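Local coordinates for protein mRNA export factor MEX67 (Candida albicans, PDB 1Q40) that probably serves in export of messenger RNA from the nucleus, its NTF2-like middle domain presumably pairing with a small partner protein, as in its relatives, at residues S67-Y72 with R175-K180; L107-H112 with E144-E149. One frame throughout, in Å; residues are numbered along the deposited sequence.

Contact 1. Residues S67-Y72 with R175-K180; sequences STDFGY and RIPLSK
Two torsions set the meeting of Tyr72 with Ile176: the tyrosine ring swings beside its own backbone N (chi1 -80°), while the isoleucine sends CG1 beside its N and CG2 anti to it (chi1 -61°), spreading CB, CG2 and CD1 above the same ring face. The place is a loop-on-loop contact on the surface of the NTF2-like fold: the loop holding 67-72 comes after strand 44-49, and the loop holding 175-180 leads into strand 181-190. Ile176 CD1 sits over the face in a CH-pi contact, 3.9 Å from the centroid of the Tyr72 ring, and Ile176 CB lies over the CE1 side at 3.7 Å from Tyr72 CE1. A beta-branched residue suits this place because its two arms span the ring from CD1 to CE2. Leu178 adds its CD2 obliquely near CE1.

Asp69 crosses Ile176 and Pro177 at about a right angle. Its carboxylate is tied back to its own loop as an Asx turn: Gly71 N donates to Asp69 OD2 at 2.9 Å, nearly along the C-O axis. With the carboxylate so fixed, OD1 lies near Pro177 CD, and Asp69 CB packs beside Pro177 CG. Gly71, lacking a side chain, lets its backbone come close both to the Asp69 carboxylate and to Ile176, whose CD1 lies 3.9 Å from Gly71 C.

Polar links between the loops pass through water. One water lies within hydrogen-bonding distance of both Asp69 O and Pro177 O and can donate to either, though it has more acceptors in reach than protons. Two more gather at the tyrosine hydroxyl: one, in the plane of the ring, is 2.6 Å from Tyr72 OH and donates to Ile176 O, and the other accepts from Ile176 N at 3.2 Å.

Contact 2. Residues L107-H112 with E144-E149; sequences LPKTRH and EVAQPE
Lys109 lies along the turn of chain that follows strand 144-146, its methylenes resting on backbone and on Ala146. Its CB is 4.1 Å from Ala146 CB, on the same face of the sheet, and also near Val145 CG2. Beyond that, with the chain extended past CG, CG comes within 3.7 Å of Gln147 O, CD has both that carbonyl oxygen and the Ala146 methyl on one side of it, and CE reaches the neighbourhood of Glu149 N. Lys109 NZ ends 5.6 Å from Glu149 OE1, too far for a salt bridge, though the opposite charges probably attract. A long, flexible lysine suits this exposed edge, laying its carbons along the neighbouring chain while its ammonium stays at the surface.

The backbones form an antiparallel ladder with a beta bulge. Lys109 and Ala146 are a hydrogen-bonded pair, Lys109 N giving its proton to Ala146 O at 3.0 Å. Lys109 O in turn accepts from Val145 N at 2.9 Å, and the register slips by one before Thr110 faces Glu144 as a non-hydrogen-bonded pair. Val145, at the extra position of the bulge, points toward the other strand, where its CG1 meets Arg111 CG at 3.5 Å, the side chains crossing at about a right angle.

Glu144 and Thr110 turn to the other face; there Glu144 lies side by side with the Pro108 ring, Pro108 CB 4.0 Å from Glu144 CD. Pro108 also packs beside Pro148, two rigid apolar rings fitting a buried place. Glu144 OE2 takes a salt bridge from Lys181 and a hydrogen bond from Tyr73 OH.

Strand 109-111 follows helix 96-105 and pairs here with the end of long strand 134-146, while helix 14-29 bears on Thr110 through Trp28 and its Asp29 accepts from Thr110 OG1.

The two contacts lie on the same side of the chain's centre, their own centres about 11 Å apart, within one NTF2-like domain. Along the chain the order is 67-72, 107-112, 144-149, 175-180, so both segments of contact 2 fall between those of contact 1. Contact 2 joins strands of the curved sheet; contact 1 brings together loops beside it. They touch directly: Ser179 N probably donates to Glu144 OE1 at 3.0 Å, and the Tyr72 ring packs on Pro148, with CE2 3.6 Å from Pro148 CD. The loops before helix 86-91 and strand 181-190 are thereby joined to the end of strand 134-146.

Contact 1. Residues S67-Y72 with R175-K180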
loop_
_atom_site.group_PDB
_atom_site.type_symbol
_atom_site.label_atom_id
_atom_site.label_comp_id
_atom_site.label_asym_id
_atom_site.label_seq_id
_atom_site.Cartn_x
_atom_site.Cartn_y
_atom_site.Cartn_z
ATOM N N SER B 67 20.956 -1.064 9.460
ATOM C CA SER B 67 19.603 -0.714 9.036
ATOM C C SER B 67 19.580 0.580 8.220
ATOM O O SER B 67 20.493 1.394 8.294
ATOM C CB SER B 67 18.685 -0.558 10.252
ATOM O OG SER B 67 18.876 -1.608 11.181
ATOM N N THR B 68 18.512 0.757 7.447
ATOM C CA THR B 68 18.310 1.950 6.632
ATOM C C THR B 68 18.140 3.172 7.515
ATOM O O THR B 68 17.366 3.144 8.474
ATOM C CB THR B 68 17.025 1.788 5.784
ATOM O OG1 THR B 68 17.106 0.605 4.976
ATOM C CG2 THR B 68 16.877 2.924 4.785
ATOM N N ASP B 69 18.852 4.244 7.182
ATOM C CA ASP B 69 18.665 5.535 7.831
ATOM C C ASP B 69 17.572 6.336 7.106
ATOM O O ASP B 69 17.762 6.787 5.973
ATOM C CB ASP B 69 19.987 6.308 7.870
ATOM C CG ASP B 69 19.944 7.504 8.809
ATOM O OD1 ASP B 69 20.903 7.692 9.615
ATOM O OD2 ASP B 69 19.003 8.320 8.808
ATOM N N PHE B 70 16.429 6.506 7.764
ATOM C CA PHE B 70 15.302 7.263 7.203
ATOM C C PHE B 70 15.254 8.742 7.647
ATOM O O PHE B 70 14.197 9.370 7.564
ATOM C CB PHE B 70 13.982 6.588 7.585
ATOM C CG PHE B 70 13.770 5.250 6.939
ATOM C CD1 PHE B 70 13.985 4.073 7.649
ATOM C CD2 PHE B 70 13.320 5.166 5.634
ATOM C CE1 PHE B 70 13.764 2.831 7.047
ATOM C CE2 PHE B 70 13.102 3.937 5.020
ATOM C CZ PHE B 70 13.322 2.761 5.727
ATOM N N GLY B 71 16.388 9.282 8.107
ATOM C CA GLY B 71 16.489 10.644 8.626
ATOM C C GLY B 71 15.853 11.791 7.850
ATOM O O GLY B 71 15.298 12.696 8.454
ATOM N N TYR B 72 15.920 11.773 6.521
ATOM C CA TYR B 72 15.295 12.835 5.714
ATOM C C TYR B 72 13.762 12.748 5.635
ATOM O O TYR B 72 13.097 13.729 5.310
ATOM C CB TYR B 72 15.865 12.834 4.290
ATOM C CG TYR B 72 17.211 13.524 4.153
ATOM C CD1 TYR B 72 18.287 12.887 3.544
ATOM C CD2 TYR B 72 17.401 14.813 4.639
ATOM C CE1 TYR B 72 19.532 13.519 3.428
ATOM C CE2 TYR B 72 18.633 15.451 4.534
ATOM C CZ TYR B 72 19.688 14.804 3.921
ATOM O OH TYR B 72 20.890 15.457 3.815
ATOM N N ARG B 175 25.697 14.677 9.028
ATOM C CA ARG B 175 25.323 14.309 7.661
ATOM C C ARG B 175 24.503 13.007 7.579
ATOM O O ARG B 175 24.963 11.957 8.010
ATOM C CB ARG B 175 26.587 14.158 6.809
ATOM C CG ARG B 175 26.447 14.586 5.359
ATOM C CD ARG B 175 27.781 14.625 4.630
ATOM N NE ARG B 175 28.403 13.294 4.588
ATOM C CZ ARG B 175 29.677 13.010 4.904
ATOM N NH1 ARG B 175 30.530 13.953 5.311
ATOM N NH2 ARG B 175 30.104 11.753 4.811
ATOM N N ILE B 176 23.297 13.090 7.011
ATOM C CA ILE B 176 22.447 11.917 6.786
ATOM C C ILE B 176 22.886 11.221 5.497
ATOM O O ILE B 176 23.039 11.876 4.474
ATOM C CB ILE B 176 20.958 12.326 6.681
ATOM C CG1 ILE B 176 20.499 12.992 7.983
ATOM C CG2 ILE B 176 20.085 11.115 6.384
ATOM C CD1 ILE B 176 19.241 13.780 7.863
ATOM N N PRO B 177 23.086 9.906 5.527
ATOM C CA PRO B 177 23.524 9.197 4.325
ATOM C C PRO B 177 22.408 9.080 3.280
ATOM O O PRO B 177 21.219 9.022 3.611
ATOM C CB PRO B 177 23.960 7.825 4.854
ATOM C CG PRO B 177 23.190 7.629 6.113
ATOM C CD PRO B 177 22.921 8.992 6.668
ATOM N N LEU B 178 22.812 9.107 2.018
ATOM C CA LEU B 178 21.913 8.836 0.912
ATOM C C LEU B 178 22.022 7.347 0.618
ATOM O O LEU B 178 23.099 6.777 0.717
ATOM C CB LEU B 178 22.290 9.671 -0.316
ATOM C CG LEU B 178 22.323 11.195 -0.144
ATOM C CD1 LEU B 178 22.994 11.840 -1.340
ATOM C CD2 LEU B 178 20.947 11.787 0.063
ATOM N N SER B 179 20.899 6.724 0.283
ATOM C CA SER B 179 20.844 5.304 -0.049
ATOM C C SER B 179 19.618 4.995 -0.906
ATOM O O SER B 179 18.677 5.788 -0.989
ATOM C CB SER B 179 20.793 4.442 1.227
ATOM O OG SER B 179 19.479 4.439 1.808
ATOM N N LYS B 180 19.635 3.819 -1.522
ATOM C CA LYS B 180 18.496 3.316 -2.258
ATOM C C LYS B 180 17.336 3.116 -1.296
ATOM O O LYS B 180 17.545 2.818 -0.131
ATOM C CB LYS B 180 18.816 1.975 -2.930
ATOM C CG LYS B 180 19.886 2.063 -3.995
ATOM C CD LYS B 180 20.179 0.693 -4.583
ATOM C CE LYS B 180 19.437 0.467 -5.893
ATOM N NZ LYS B 180 20.368 0.254 -7.031
HETATM O O HOH W 1 17.284 0.537 2.300
HETATM O O HOH W 2 19.619 6.748 4.001
HETATM O O HOH W 3 22.909 14.046 2.928
HETATM O O HOH W 4 22.615 16.012 5.979
#

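Contact 2. Residues L107-H112 with E144-E149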
loop_
_atom_site.group_PDB
_atom_site.type_symbol
_atom_site.label_atom_id
_atom_site.label_comp_id
_atom_site.label_asym_id
_atom_site.label_seq_id
_atom_site.Cartn_x
_atom_site.Cartn_y
_atom_site.Cartn_z
ATOM N N LEU B 107 11.931 16.069 -0.000
ATOM C CA LEU B 107 12.252 14.682 -0.293
ATOM C C LEU B 107 13.600 14.639 -1.048
ATOM O O LEU B 107 13.844 15.461 -1.938
ATOM C CB LEU B 107 11.131 14.036 -1.113
ATOM C CG LEU B 107 9.812 13.825 -0.344
ATOM C CD1 LEU B 107 8.664 13.513 -1.281
ATOM C CD2 LEU B 107 9.948 12.732 0.685
ATOM N N PRO B 108 14.488 13.719 -0.678
ATOM C CA PRO B 108 15.763 13.584 -1.400
ATOM C C PRO B 108 15.569 13.478 -2.923
ATOM O O PRO B 108 14.567 12.933 -3.410
ATOM C CB PRO B 108 16.364 12.308 -0.809
ATOM C CG PRO B 108 15.802 12.250 0.597
ATOM C CD PRO B 108 14.401 12.792 0.467
ATOM N N LYS B 109 16.523 14.039 -3.656
ATOM C CA LYS B 109 16.535 13.992 -5.115
ATOM C C LYS B 109 16.877 12.585 -5.569
ATOM O O LYS B 109 17.689 11.914 -4.945
ATOM C CB LYS B 109 17.529 15.019 -5.660
ATOM C CG LYS B 109 17.203 16.449 -5.165
ATOM C CD LYS B 109 18.006 17.524 -5.859
ATOM C CE LYS B 109 17.573 18.895 -5.373
ATOM N NZ LYS B 109 18.542 19.938 -5.748
ATOM N N THR B 110 16.255 12.154 -6.664
ATOM C CA THR B 110 16.223 10.745 -7.044
ATOM C C THR B 110 16.587 10.485 -8.497
ATOM O O THR B 110 16.581 11.380 -9.346
ATOM C CB THR B 110 14.797 10.192 -6.838
ATOM O OG1 THR B 110 13.842 11.065 -7.470
ATOM C CG2 THR B 110 14.408 10.183 -5.344
ATOM N N ARG B 111 16.863 9.219 -8.772
ATOM C CA ARG B 111 16.791 8.696 -10.123
ATOM C C ARG B 111 16.090 7.334 -10.105
ATOM O O ARG B 111 16.512 6.414 -9.408
ATOM C CB ARG B 111 18.166 8.645 -10.787
ATOM C CG ARG B 111 19.232 7.956 -10.005
ATOM C CD ARG B 111 19.616 6.603 -10.579
ATOM N NE ARG B 111 20.399 6.720 -11.806
ATOM C CZ ARG B 111 20.736 5.686 -12.571
ATOM N NH1 ARG B 111 20.361 4.451 -12.241
ATOM N NH2 ARG B 111 21.454 5.883 -13.673
ATOM N N HIS B 112 14.963 7.270 -10.811
ATOM C CA HIS B 112 14.217 6.047 -11.058
ATOM C C HIS B 112 14.624 5.573 -12.449
ATOM O O HIS B 112 14.438 6.289 -13.427
ATOM C CB HIS B 112 12.715 6.318 -11.053
ATOM C CG HIS B 112 12.173 6.795 -9.737
ATOM N ND1 HIS B 112 12.456 8.040 -9.218
ATOM C CD2 HIS B 112 11.336 6.202 -8.855
ATOM C CE1 HIS B 112 11.827 8.186 -8.063
ATOM N NE2 HIS B 112 11.136 7.085 -7.822
ATOM N N GLU B 144 19.032 7.599 -4.387
ATOM C CA GLU B 144 19.065 8.980 -3.942
ATOM C C GLU B 144 20.370 9.564 -4.439
ATOM O O GLU B 144 21.429 9.027 -4.147
ATOM C CB GLU B 144 18.971 9.060 -2.426
ATOM C CG GLU B 144 17.624 8.606 -1.897
ATOM C CD GLU B 144 17.578 8.528 -0.379
ATOM O OE1 GLU B 144 18.636 8.695 0.259
ATOM O OE2 GLU B 144 16.483 8.281 0.179
ATOM N N VAL B 145 20.287 10.648 -5.208
ATOM C CA VAL B 145 21.463 11.269 -5.828
ATOM C C VAL B 145 21.923 12.561 -5.142
ATOM O O VAL B 145 23.041 13.015 -5.358
ATOM C CB VAL B 145 21.234 11.537 -7.331
ATOM C CG1 VAL B 145 20.999 10.227 -8.076
ATOM C CG2 VAL B 145 20.066 12.492 -7.566
ATOM N N ALA B 146 21.060 13.153 -4.322
ATOM C CA ALA B 146 21.409 14.359 -3.589
ATOM C C ALA B 146 20.434 14.616 -2.449
ATOM O O ALA B 146 19.302 14.117 -2.458
ATOM C CB ALA B 146 21.464 15.590 -4.536
ATOM N N GLN B 147 20.901 15.388 -1.466
ATOM C CA GLN B 147 20.081 15.830 -0.336
ATOM C C GLN B 147 18.879 16.585 -0.893
ATOM O O GLN B 147 18.942 17.086 -2.014
ATOM C CB GLN B 147 20.908 16.736 0.609
ATOM C CG GLN B 147 21.282 18.101 0.021
ATOM C CD GLN B 147 22.286 18.913 0.866
ATOM O OE1 GLN B 147 23.181 18.352 1.501
ATOM N NE2 GLN B 147 22.140 20.238 0.843
ATOM N N PRO B 148 17.787 16.673 -0.140
ATOM C CA PRO B 148 16.648 17.486 -0.577
ATOM C C PRO B 148 17.014 18.972 -0.692
ATOM O O PRO B 148 17.932 19.451 -0.029
ATOM C CB PRO B 148 15.589 17.253 0.515
ATOM C CG PRO B 148 16.311 16.716 1.657
ATOM C CD PRO B 148 17.532 16.011 1.149
ATOM N N GLU B 149 16.300 19.685 -1.547
ATOM C CA GLU B 149 16.474 21.126 -1.672
ATOM C C GLU B 149 16.304 21.819 -0.319
ATOM O O GLU B 149 17.098 22.694 0.046
ATOM C CB GLU B 149 15.494 21.701 -2.692
ATOM C CG GLU B 149 15.521 23.222 -2.784
ATOM C CD GLU B 149 14.744 23.758 -3.969
ATOM O OE1 GLU B 149 13.988 22.985 -4.592
ATOM O OE2 GLU B 149 14.885 24.962 -4.270
HETATM O O HOH W 5 14.423 18.040 -3.244
#